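Aeromonas extracellular serine protease (Aeromonas sobria, PDB 3WQB) preferentially cleaves peptide bonds after two basic residues, one of them lysine, as a calcium-binding serine protease that acts on host plasma proteins and is probably a potent virulence factor. Local coordinates at residues 392-404 with 490-502. The protein carries 1 engineered substitution. Residues are numbered along the deposited sequence; the frame is centred on the assembly and turned at random.
Sequences DVKGLEGWERNAA and LIELVSPAGTRSI
Glu397 and Ile502 form the centre of a contact between the subtilisin domain and the P-domain: the chain of 392-404, which turns a corner at Gly395, lies against the antiparallel hairpin of 490-502, whose strands are joined by a type I turn from Ser495 to Gly498. Ile502 N donates the sole direct hydrogen bond across the two segments, to Glu397 OE2 (2.9 Å, 163°), meeting it on the syn side, 25° out of the carboxylate plane. A bend at chi2 (96°) turns the Glu397 carboxylate so that OE2 reaches Ile502 N, and the two side chains slide past each other, pointing in opposite directions. Water joins both carboxylate oxygens to the hairpin: OE1 accepts from a water that also donates to Ile502 O, and OE2 from one shared with Glu492 OE1. A third water links Lys394 O to Glu492 OE2. Charges are paired within each segment: Lys394 NZ bonds Glu400 OE2 at 2.8 Å, and Arg500 NE meets Glu492 OE1 from above the carboxylate plane (2.7 Å). Glu400 OE1 makes a further salt bridge to Lys537, which also binds Arg500 O. Apolar side chains fill in around it. Leu490 CD2 touches Val393 CG2 at 4.3 Å, while Ile502 CD1 packs on the Lys394-Gly395 backbone, 3.4 Å from Lys394 O and 3.6 Å from Gly395 C. Beyond Glu400, Asn402 ND2 binds Lys537 O and Tyr539 O; Glu541 OE2 accepts from both Thr499 OG1 and Ala403 N, linking the two segments through a residue outside them. At the hairpin turn, the methyl carbon Ala403 CB rests 3.6 Å from Ala497 CB.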
loop_
_atom_site.group_PDB
_atom_site.type_symbol
_atom_site.label_atom_id
_atom_site.label_comp_id
_atom_site.label_asym_id
_atom_site.label_seq_id
_atom_site.Cartn_x
_atom_site.Cartn_y
_atom_site.Cartn_z
ATOM N N ASP A 392 21.674 -11.812 19.663
ATOM C CA ASP A 392 20.860 -12.324 18.573
ATOM C C ASP A 392 19.459 -11.805 18.811
ATOM O O ASP A 392 18.759 -12.263 19.721
ATOM C CB ASP A 392 20.852 -13.853 18.582
ATOM C CG ASP A 392 22.239 -14.444 18.658
ATOM O OD1 ASP A 392 23.098 -14.055 17.841
ATOM O OD2 ASP A 392 22.464 -15.302 19.537
ATOM N N VAL A 393 19.056 -10.824 18.013
ATOM C CA VAL A 393 17.756 -10.189 18.226
ATOM C C VAL A 393 16.830 -10.397 17.046
ATOM O O VAL A 393 17.269 -10.476 15.909
ATOM C CB VAL A 393 17.881 -8.677 18.545
ATOM C CG1 VAL A 393 18.719 -8.463 19.815
ATOM C CG2 VAL A 393 18.450 -7.903 17.372
ATOM N N LYS A 394 15.537 -10.496 17.332
ATOM C CA LYS A 394 14.533 -10.667 16.297
ATOM C C LYS A 394 14.392 -9.374 15.484
ATOM O O LYS A 394 14.135 -8.305 16.046
ATOM C CB LYS A 394 13.215 -11.073 16.951
ATOM C CG LYS A 394 12.085 -11.404 16.006
ATOM C CD LYS A 394 11.002 -12.202 16.728
ATOM C CE LYS A 394 10.413 -11.437 17.901
ATOM N NZ LYS A 394 9.544 -12.313 18.723
ATOM N N GLY A 395 14.595 -9.491 14.172
ATOM C CA GLY A 395 14.477 -8.367 13.234
ATOM C C GLY A 395 13.148 -8.365 12.496
ATOM O O GLY A 395 12.691 -7.317 12.018
ATOM N N LEU A 396 12.547 -9.550 12.377
ATOM C CA LEU A 396 11.212 -9.717 11.794
ATOM C C LEU A 396 10.591 -10.968 12.385
ATOM O O LEU A 396 11.219 -12.003 12.439
ATOM C CB LEU A 396 11.264 -9.833 10.269
ATOM C CG LEU A 396 9.905 -9.786 9.553
ATOM C CD1 LEU A 396 9.386 -8.366 9.491
ATOM C CD2 LEU A 396 9.992 -10.388 8.152
ATOM N N GLU A 397 9.344 -10.863 12.830
ATOM C CA GLU A 397 8.664 -11.992 13.445
ATOM C C GLU A 397 8.176 -13.004 12.419
ATOM O O GLU A 397 8.035 -12.697 11.226
ATOM C CB GLU A 397 7.451 -11.517 14.262
ATOM C CG GLU A 397 7.767 -10.400 15.251
ATOM C CD GLU A 397 7.474 -9.000 14.720
ATOM O OE1 GLU A 397 7.747 -8.703 13.531
ATOM O OE2 GLU A 397 6.971 -8.183 15.518
ATOM N N GLY A 398 7.931 -14.218 12.905
ATOM C CA GLY A 398 7.091 -15.175 12.202
ATOM C C GLY A 398 5.673 -14.975 12.714
ATOM O O GLY A 398 5.306 -13.874 13.129
ATOM N N TRP A 399 4.865 -16.034 12.709
ATOM C CA TRP A 399 3.522 -15.964 13.290
ATOM C C TRP A 399 3.570 -15.882 14.804
ATOM O O TRP A 399 4.270 -16.663 15.456
ATOM C CB TRP A 399 2.713 -17.198 12.912
ATOM C CG TRP A 399 2.188 -17.179 11.518
ATOM C CD1 TRP A 399 2.670 -17.880 10.453
ATOM C CD2 TRP A 399 1.083 -16.407 11.034
ATOM N NE1 TRP A 399 1.925 -17.607 9.334
ATOM C CE2 TRP A 399 0.942 -16.707 9.661
ATOM C CE3 TRP A 399 0.181 -15.510 11.630
ATOM C CZ2 TRP A 399 -0.054 -16.137 8.870
ATOM C CZ3 TRP A 399 -0.812 -14.945 10.843
ATOM C CH2 TRP A 399 -0.922 -15.263 9.470
ATOM N N GLU A 400 2.795 -14.948 15.345
ATOM C CA GLU A 400 2.627 -14.791 16.793
ATOM C C GLU A 400 1.164 -14.533 17.131
ATOM O O GLU A 400 0.410 -13.965 16.329
ATOM C CB GLU A 400 3.508 -13.659 17.331
ATOM C CG GLU A 400 4.998 -13.925 17.093
ATOM C CD GLU A 400 5.910 -12.816 17.566
ATOM O OE1 GLU A 400 5.403 -11.830 18.124
ATOM O OE2 GLU A 400 7.142 -12.935 17.391
ATOM N N ARG A 401 0.753 -14.977 18.311
ATOM C CA ARG A 401 -0.627 -14.798 18.753
ATOM C C ARG A 401 -0.668 -13.716 19.829
ATOM O O ARG A 401 0.070 -13.787 20.818
ATOM C CB ARG A 401 -1.190 -16.121 19.287
ATOM C CG ARG A 401 -2.712 -16.160 19.395
ATOM C CD ARG A 401 -3.189 -17.520 19.890
ATOM N NE ARG A 401 -4.486 -17.863 19.309
ATOM C CZ ARG A 401 -5.567 -18.227 19.994
ATOM N NH1 ARG A 401 -5.542 -18.309 21.319
ATOM N NH2 ARG A 401 -6.685 -18.513 19.340
ATOM N N ASN A 402 -1.523 -12.710 19.644
ATOM C CA ASN A 402 -1.606 -11.617 20.618
ATOM C C ASN A 402 -2.439 -11.996 21.849
ATOM O O ASN A 402 -2.943 -13.117 21.940
ATOM C CB ASN A 402 -2.036 -10.285 19.971
ATOM C CG ASN A 402 -3.524 -10.211 19.635
ATOM O OD1 ASN A 402 -4.355 -10.987 20.129
ATOM N ND2 ASN A 402 -3.870 -9.242 18.793
ATOM N N ALA A 403 -2.584 -11.070 22.793
ATOM C CA ALA A 403 -3.219 -11.414 24.071
ATOM C C ALA A 403 -4.727 -11.616 23.959
ATOM O O ALA A 403 -5.353 -12.164 24.880
ATOM C CB ALA A 403 -2.903 -10.375 25.129
ATOM N N ALA A 404 -5.297 -11.201 22.831
ATOM C CA ALA A 404 -6.718 -11.376 22.562
ATOM C C ALA A 404 -6.954 -12.616 21.700
ATOM O O ALA A 404 -8.077 -12.876 21.283
ATOM C CB ALA A 404 -7.282 -10.137 21.881
ATOM N N LEU A 490 16.312 -0.793 14.729
ATOM C CA LEU A 490 15.179 -1.669 14.968
ATOM C C LEU A 490 14.222 -0.921 15.892
ATOM O O LEU A 490 14.604 -0.521 17.003
ATOM C CB LEU A 490 15.671 -2.965 15.631
ATOM C CG LEU A 490 14.634 -3.885 16.275
ATOM C CD1 LEU A 490 13.809 -4.564 15.207
ATOM C CD2 LEU A 490 15.312 -4.922 17.148
ATOM N N ILE A 491 12.988 -0.714 15.434
ATOM C CA ILE A 491 11.977 0.006 16.215
ATOM C C ILE A 491 10.823 -0.936 16.528
ATOM O O ILE A 491 10.215 -1.513 15.621
ATOM C CB ILE A 491 11.487 1.263 15.459
ATOM C CG1 ILE A 491 12.675 2.158 15.087
ATOM C CG2 ILE A 491 10.418 2.023 16.266
ATOM C CD1 ILE A 491 12.294 3.436 14.324
ATOM N N GLU A 492 10.533 -1.089 17.817
ATOM C CA GLU A 492 9.548 -2.051 18.303
ATOM C C GLU A 492 8.625 -1.398 19.326
ATOM O O GLU A 492 9.027 -0.490 20.045
ATOM C CB GLU A 492 10.289 -3.237 18.923
ATOM C CG GLU A 492 9.495 -4.524 19.117
ATOM C CD GLU A 492 10.386 -5.763 19.312
ATOM O OE1 GLU A 492 9.821 -6.855 19.553
ATOM O OE2 GLU A 492 11.638 -5.669 19.212
ATOM N N LEU A 493 7.389 -1.875 19.383
ATOM C CA LEU A 493 6.386 -1.363 20.311
ATOM C C LEU A 493 5.844 -2.500 21.168
ATOM O O LEU A 493 5.594 -3.602 20.662
ATOM C CB LEU A 493 5.249 -0.694 19.548
ATOM C CG LEU A 493 4.171 0.039 20.356
ATOM C CD1 LEU A 493 4.752 1.245 21.082
ATOM C CD2 LEU A 493 3.009 0.460 19.465
ATOM N N VAL A 494 5.671 -2.232 22.467
ATOM C CA VAL A 494 5.190 -3.228 23.425
ATOM C C VAL A 494 3.892 -2.732 24.073
ATOM O O VAL A 494 3.822 -1.596 24.552
ATOM C CB VAL A 494 6.253 -3.520 24.525
ATOM C CG1 VAL A 494 5.838 -4.710 25.388
ATOM C CG2 VAL A 494 7.653 -3.771 23.931
ATOM N N SER A 495 2.863 -3.572 24.072
ATOM C CA SER A 495 1.566 -3.209 24.648
ATOM C C SER A 495 1.515 -3.505 26.151
ATOM O O SER A 495 2.394 -4.191 26.677
ATOM C CB SER A 495 0.449 -3.974 23.928
ATOM O OG SER A 495 0.432 -5.340 24.315
ATOM N N PRO A 496 0.473 -3.015 26.842
ATOM C CA PRO A 496 0.310 -3.326 28.268
ATOM C C PRO A 496 0.304 -4.831 28.569
ATOM O O PRO A 496 0.757 -5.242 29.642
ATOM C CB PRO A 496 -1.044 -2.681 28.617
ATOM C CG PRO A 496 -1.148 -1.537 27.661
ATOM C CD PRO A 496 -0.517 -2.027 26.376
ATOM N N ALA A 497 -0.174 -5.645 27.629
ATOM C CA ALA A 497 -0.182 -7.105 27.787
ATOM C C ALA A 497 1.199 -7.748 27.612
ATOM O O ALA A 497 1.367 -8.939 27.880
ATOM C CB ALA A 497 -1.159 -7.715 26.803
ATOM N N GLY A 498 2.166 -6.966 27.144
ATOM C CA GLY A 498 3.512 -7.454 26.905
ATOM C C GLY A 498 3.699 -7.911 25.468
ATOM O O GLY A 498 4.771 -8.382 25.099
ATOM N N THR A 499 2.652 -7.798 24.659
ATOM C CA THR A 499 2.740 -8.140 23.231
ATOM C C THR A 499 3.704 -7.204 22.503
ATOM O O THR A 499 3.722 -6.002 22.758
ATOM C CB THR A 499 1.352 -8.037 22.588
ATOM O OG1 THR A 499 0.421 -8.777 23.382
ATOM C CG2 THR A 499 1.340 -8.573 21.154
ATOM N N ARG A 500 4.506 -7.752 21.599
ATOM C CA ARG A 500 5.498 -6.944 20.896
ATOM C C ARG A 500 5.207 -6.876 19.406
ATOM O O ARG A 500 4.676 -7.841 18.823
ATOM C CB ARG A 500 6.892 -7.540 21.097
ATOM C CG ARG A 500 7.321 -7.611 22.555
ATOM C CD ARG A 500 8.622 -8.383 22.682
ATOM N NE ARG A 500 9.756 -7.634 22.148
ATOM C CZ ARG A 500 10.450 -6.729 22.835
ATOM N NH1 ARG A 500 10.158 -6.466 24.103
ATOM N NH2 ARG A 500 11.460 -6.107 22.256
ATOM N N SER A 501 5.573 -5.753 18.782
ATOM C CA SER A 501 5.406 -5.588 17.339
ATOM C C SER A 501 6.567 -4.783 16.790
ATOM O O SER A 501 6.808 -3.650 17.239
ATOM C CB SER A 501 4.104 -4.846 17.054
ATOM O OG SER A 501 3.905 -4.659 15.660
ATOM N N ILE A 502 7.295 -5.356 15.831
ATOM C CA ILE A 502 8.377 -4.633 15.179
ATOM C C ILE A 502 7.776 -3.674 14.148
ATOM O O ILE A 502 7.198 -4.095 13.145
ATOM C CB ILE A 502 9.406 -5.599 14.559
ATOM C CG1 ILE A 502 10.116 -6.368 15.682
ATOM C CG2 ILE A 502 10.390 -4.847 13.663
ATOM C CD1 ILE A 502 10.908 -7.584 15.226
HETATM O O HOH W 1 13.486 -7.651 18.723
HETATM O O HOH W 2 6.174 -6.656 12.635
HETATM O O HOH W 3 8.069 -8.598 18.069
#